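Local coordinates for Trypsin/chymotrypsin inhibitor (Alocasia macrorrhizos, PDB 5YCZ), which inhibits the serine proteases trypsin and alpha-chymotrypsin as a homodimeric Kunitz-type inhibitor of giant taro, at residues R148-G160 with L165-R177. Numbering follows the deposited sequence.
Sequences RMGCLGTLGLAEG and LLNINNESPHTIR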
loop_
_atom_site.group_PDB
_atom_site.type_symbol
_atom_site.label_atom_id
_atom_site.label_comp_id
_atom_site.label_asym_id
_atom_site.label_seq_id
_atom_site.Cartn_x
_atom_site.Cartn_y
_atom_site.Cartn_z
ATOM N N ARG A 148 2.260 -28.767 -3.831
ATOM C CA ARG A 148 2.876 -29.494 -2.730
ATOM C C ARG A 148 4.358 -29.200 -2.532
ATOM O O ARG A 148 4.882 -29.459 -1.443
ATOM C CB ARG A 148 2.674 -31.000 -2.934
ATOM C CG ARG A 148 1.423 -31.558 -2.248
ATOM C CD ARG A 148 0.138 -31.164 -2.990
ATOM N NE ARG A 148 -1.078 -31.664 -2.337
ATOM C CZ ARG A 148 -2.315 -31.485 -2.805
ATOM N NH1 ARG A 148 -2.513 -30.815 -3.937
ATOM N NH2 ARG A 148 -3.358 -31.975 -2.138
ATOM N N MET A 149 5.048 -28.675 -3.534
ATOM C CA MET A 149 6.476 -28.444 -3.377
ATOM C C MET A 149 6.750 -27.443 -2.253
ATOM O O MET A 149 5.877 -26.673 -1.831
ATOM C CB MET A 149 7.073 -27.949 -4.679
ATOM C CG MET A 149 6.559 -26.609 -5.074
ATOM S SD MET A 149 6.396 -26.515 -6.864
ATOM C CE MET A 149 4.705 -27.076 -7.086
ATOM N N GLY A 150 7.983 -27.467 -1.757
ATOM C CA GLY A 150 8.350 -26.688 -0.594
ATOM C C GLY A 150 8.671 -25.249 -0.946
ATOM O O GLY A 150 8.366 -24.746 -2.028
ATOM N N CYS A 151 9.312 -24.579 0.001
ATOM C CA CYS A 151 9.652 -23.182 -0.203
ATOM C C CYS A 151 10.965 -23.046 -0.972
ATOM O O CYS A 151 11.774 -23.975 -1.055
ATOM C CB CYS A 151 9.732 -22.482 1.138
ATOM S SG CYS A 151 8.217 -22.680 2.051
ATOM N N LEU A 152 11.168 -21.874 -1.564
ATOM C CA LEU A 152 12.462 -21.637 -2.180
ATOM C C LEU A 152 13.541 -21.489 -1.131
ATOM O O LEU A 152 14.697 -21.848 -1.389
ATOM C CB LEU A 152 12.428 -20.398 -3.065
ATOM C CG LEU A 152 11.380 -20.364 -4.177
ATOM C CD1 LEU A 152 11.600 -19.155 -5.079
ATOM C CD2 LEU A 152 11.390 -21.678 -4.985
ATOM N N GLY A 153 13.197 -20.960 0.051
ATOM C CA GLY A 153 14.153 -20.805 1.124
ATOM C C GLY A 153 14.018 -19.458 1.809
ATOM O O GLY A 153 13.043 -18.731 1.633
ATOM N N THR A 154 15.030 -19.119 2.596
ATOM C CA THR A 154 14.965 -18.022 3.548
ATOM C C THR A 154 15.678 -16.791 2.999
ATOM O O THR A 154 16.699 -16.904 2.309
ATOM C CB THR A 154 15.580 -18.464 4.886
ATOM O OG1 THR A 154 15.121 -19.791 5.204
ATOM C CG2 THR A 154 15.143 -17.547 6.008
ATOM N N LEU A 155 15.122 -15.614 3.303
ATOM C CA LEU A 155 15.704 -14.352 2.860
ATOM C C LEU A 155 16.901 -13.989 3.719
ATOM O O LEU A 155 16.827 -14.024 4.955
ATOM C CB LEU A 155 14.676 -13.231 2.916
ATOM C CG LEU A 155 13.508 -13.361 1.945
ATOM C CD1 LEU A 155 12.608 -12.141 1.992
ATOM C CD2 LEU A 155 13.995 -13.607 0.521
ATOM N N GLY A 156 18.009 -13.648 3.067
ATOM C CA GLY A 156 19.162 -13.131 3.765
ATOM C C GLY A 156 19.573 -11.825 3.130
ATOM O O GLY A 156 19.119 -11.475 2.042
ATOM N N LEU A 157 20.427 -11.084 3.830
ATOM C CA LEU A 157 20.946 -9.849 3.257
ATOM C C LEU A 157 21.943 -10.162 2.147
ATOM O O LEU A 157 22.785 -11.055 2.283
ATOM C CB LEU A 157 21.610 -9.000 4.337
ATOM C CG LEU A 157 20.723 -8.600 5.517
ATOM C CD1 LEU A 157 21.515 -7.789 6.518
ATOM C CD2 LEU A 157 19.491 -7.858 5.023
ATOM N N ALA A 158 21.856 -9.410 1.052
ATOM C CA ALA A 158 22.625 -9.697 -0.153
ATOM C C ALA A 158 23.367 -8.446 -0.601
ATOM O O ALA A 158 22.739 -7.487 -1.066
ATOM C CB ALA A 158 21.711 -10.194 -1.271
ATOM N N GLU A 159 24.696 -8.459 -0.480
ATOM C CA GLU A 159 25.497 -7.311 -0.894
ATOM C C GLU A 159 25.293 -7.060 -2.372
ATOM O O GLU A 159 25.548 -7.945 -3.193
ATOM C CB GLU A 159 26.979 -7.542 -0.605
ATOM C CG GLU A 159 27.345 -7.451 0.855
ATOM C CD GLU A 159 27.407 -6.017 1.352
ATOM O OE1 GLU A 159 26.942 -5.107 0.622
ATOM O OE2 GLU A 159 27.936 -5.804 2.473
ATOM N N GLY A 160 24.836 -5.857 -2.712
ATOM C CA GLY A 160 24.374 -5.621 -4.059
ATOM C C GLY A 160 25.158 -4.592 -4.834
ATOM O O GLY A 160 24.994 -4.505 -6.050
ATOM N N LEU A 165 20.250 -6.007 -0.665
ATOM C CA LEU A 165 18.963 -6.533 -1.091
ATOM C C LEU A 165 18.685 -7.806 -0.297
ATOM O O LEU A 165 19.468 -8.189 0.584
ATOM C CB LEU A 165 18.946 -6.750 -2.615
ATOM C CG LEU A 165 19.111 -5.494 -3.512
ATOM C CD1 LEU A 165 18.481 -5.720 -4.836
ATOM C CD2 LEU A 165 18.478 -4.253 -2.927
ATOM N N LEU A 166 17.546 -8.443 -0.576
ATOM C CA LEU A 166 17.177 -9.708 0.057
ATOM C C LEU A 166 17.199 -10.816 -0.984
ATOM O O LEU A 166 16.424 -10.770 -1.940
ATOM C CB LEU A 166 15.789 -9.633 0.687
ATOM C CG LEU A 166 15.589 -8.603 1.818
ATOM C CD1 LEU A 166 14.128 -8.626 2.267
ATOM C CD2 LEU A 166 16.519 -8.878 3.000
ATOM N N ASN A 167 18.067 -11.802 -0.799
ATOM C CA ASN A 167 18.093 -12.982 -1.656
ATOM C C ASN A 167 17.804 -14.214 -0.814
ATOM O O ASN A 167 17.523 -14.115 0.379
ATOM C CB ASN A 167 19.439 -13.111 -2.386
ATOM C CG ASN A 167 20.612 -13.403 -1.439
ATOM O OD1 ASN A 167 20.580 -13.072 -0.254
ATOM N ND2 ASN A 167 21.674 -13.972 -1.988
ATOM N N ILE A 168 17.867 -15.382 -1.445
ATOM C CA ILE A 168 17.734 -16.645 -0.725
ATOM C C ILE A 168 19.072 -16.968 -0.082
ATOM O O ILE A 168 20.075 -17.150 -0.778
ATOM C CB ILE A 168 17.307 -17.793 -1.654
ATOM C CG1 ILE A 168 15.949 -17.509 -2.294
ATOM C CG2 ILE A 168 17.294 -19.110 -0.865
ATOM C CD1 ILE A 168 14.793 -17.790 -1.354
ATOM N N ASN A 169 19.094 -17.060 1.237
ATOM C CA ASN A 169 20.314 -17.476 1.923
ATOM C C ASN A 169 19.925 -18.341 3.117
ATOM O O ASN A 169 19.528 -17.833 4.169
ATOM C CB ASN A 169 21.128 -16.279 2.355
ATOM C CG ASN A 169 22.425 -16.678 2.969
ATOM O OD1 ASN A 169 22.534 -17.726 3.613
ATOM N ND2 ASN A 169 23.438 -15.852 2.765
ATOM N N ASN A 170 20.075 -19.650 2.973
ATOM C CA ASN A 170 19.514 -20.508 4.008
ATOM C C ASN A 170 20.390 -20.532 5.251
ATOM O O ASN A 170 19.870 -20.564 6.371
ATOM C CB ASN A 170 19.287 -21.909 3.457
ATOM C CG ASN A 170 18.100 -21.976 2.530
ATOM O OD1 ASN A 170 16.999 -21.564 2.883
ATOM N ND2 ASN A 170 18.317 -22.485 1.338
ATOM N N GLU A 171 21.715 -20.470 5.093
ATOM C CA GLU A 171 22.532 -20.520 6.303
ATOM C C GLU A 171 22.562 -19.183 7.034
ATOM O O GLU A 171 22.601 -19.160 8.267
ATOM C CB GLU A 171 23.951 -21.003 5.992
ATOM C CG GLU A 171 24.921 -21.069 7.224
ATOM C CD GLU A 171 24.490 -21.996 8.401
ATOM O OE1 GLU A 171 25.336 -22.241 9.299
ATOM O OE2 GLU A 171 23.331 -22.478 8.455
ATOM N N SER A 172 22.514 -18.056 6.333
ATOM C CA SER A 172 22.596 -16.757 6.999
ATOM C C SER A 172 21.340 -15.936 6.756
ATOM O O SER A 172 21.393 -14.878 6.117
ATOM C CB SER A 172 23.837 -15.994 6.551
ATOM O OG SER A 172 24.981 -16.792 6.800
ATOM N N PRO A 173 20.199 -16.385 7.260
ATOM C CA PRO A 173 18.972 -15.611 7.090
ATOM C C PRO A 173 19.037 -14.261 7.796
ATOM O O PRO A 173 19.664 -14.098 8.845
ATOM C CB PRO A 173 17.909 -16.514 7.721
ATOM C CG PRO A 173 18.648 -17.292 8.720
ATOM C CD PRO A 173 19.965 -17.578 8.095
ATOM N N HIS A 174 18.363 -13.278 7.211
ATOM C CA HIS A 174 18.177 -12.006 7.895
ATOM C C HIS A 174 17.106 -12.198 8.958
ATOM O O HIS A 174 15.921 -12.332 8.639
ATOM C CB HIS A 174 17.791 -10.908 6.909
ATOM C CG HIS A 174 17.625 -9.563 7.544
ATOM N ND1 HIS A 174 18.541 -9.041 8.435
ATOM C CD2 HIS A 174 16.656 -8.623 7.406
ATOM C CE1 HIS A 174 18.138 -7.844 8.826
ATOM N NE2 HIS A 174 17.000 -7.567 8.214
ATOM N N THR A 175 17.507 -12.231 10.219
ATOM C CA THR A 175 16.521 -12.348 11.279
ATOM C C THR A 175 16.055 -10.966 11.701
ATOM O O THR A 175 16.828 -10.002 11.691
ATOM C CB THR A 175 17.104 -13.099 12.468
ATOM O OG1 THR A 175 18.431 -12.615 12.723
ATOM C CG2 THR A 175 17.183 -14.573 12.139
ATOM N N ILE A 176 14.776 -10.872 12.070
ATOM C CA ILE A 176 14.140 -9.582 12.300
ATOM C C ILE A 176 13.130 -9.677 13.437
ATOM O O ILE A 176 12.628 -10.752 13.766
ATOM C CB ILE A 176 13.438 -9.059 11.028
ATOM C CG1 ILE A 176 12.525 -10.129 10.457
ATOM C CG2 ILE A 176 14.450 -8.646 9.980
ATOM C CD1 ILE A 176 11.195 -9.608 10.077
ATOM N N ARG A 177 12.841 -8.524 14.040
ATOM C CA ARG A 177 11.718 -8.337 14.943
ATOM C C ARG A 177 10.761 -7.324 14.331
ATOM O O ARG A 177 11.154 -6.505 13.499
ATOM C CB ARG A 177 12.164 -7.825 16.312
ATOM C CG ARG A 177 13.400 -8.486 16.874
ATOM C CD ARG A 177 13.703 -7.919 18.265
ATOM N NE ARG A 177 15.098 -8.094 18.656
ATOM C CZ ARG A 177 15.546 -9.104 19.401
ATOM N NH1 ARG A 177 14.706 -10.040 19.833
ATOM N NH2 ARG A 177 16.837 -9.184 19.707
HETATM O O HOH W 1 17.326 -23.399 -0.842
HETATM O O HOH W 2 17.221 -21.276 6.824
HETATM O O HOH W 3 14.797 -13.692 6.772
HETATM O O HOH W 4 21.585 -12.503 6.640
#
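Gly-156 and Asn-167 pair through both of their backbone amides. Gly-156 N donates to Asn-167 O at 2.8 Å, and Asn-167 N donates back to Gly-156 O. Ala-158 and Leu-165 form the next hydrogen-bonded pair, again with two bonds. Beyond Ile-168 the chain turns, and Asn-169, Asn-170 and His-174 still bond to strand 153-159. Asn-169 N, of the backbone, donates to Thr-154 O at 2.6 Å. Leu-155 O is held twice: His-174 N donates to it at 2.8 Å, and a water donates as well. That water also donates to His-174 O. Strands 153-159 and 164-168 form an antiparallel hairpin of the beta-trefoil fold of Kunitz-type (STI) inhibitors. Strand 131-135 flanks strand 153-159 on its other edge, and Cys-151 is tied to Cys-136 by a disulfide. Two asparagine side chains make bonds at the turn. In Asn-169 a chi1 of -176° swings the side-chain amide away from the residue's own N, which lets its OD1 accept from Ser-172 N at 2.7 Å, an Asx motif. Asn-170 OD1 accepts from Thr-154 N at 3.2 Å, with the donor above the carbonyl plane. Its ND2 donates to a water that donates in turn to Leu-152 O. A third water links Thr-154 OG1 to Asn-170 O. Leu-157 CD2 sits over one face of the His-174 ring, 3.7 Å from its centroid, a CH-pi contact. The same methyl touches Leu-166 CD2. Leu-155 CD1 meets Leu-166 CD1 at 3.8 Å, the two side chains crossing at about a right angle. Thr-154 CG2 packs on Pro-173 CB at 3.4 Å.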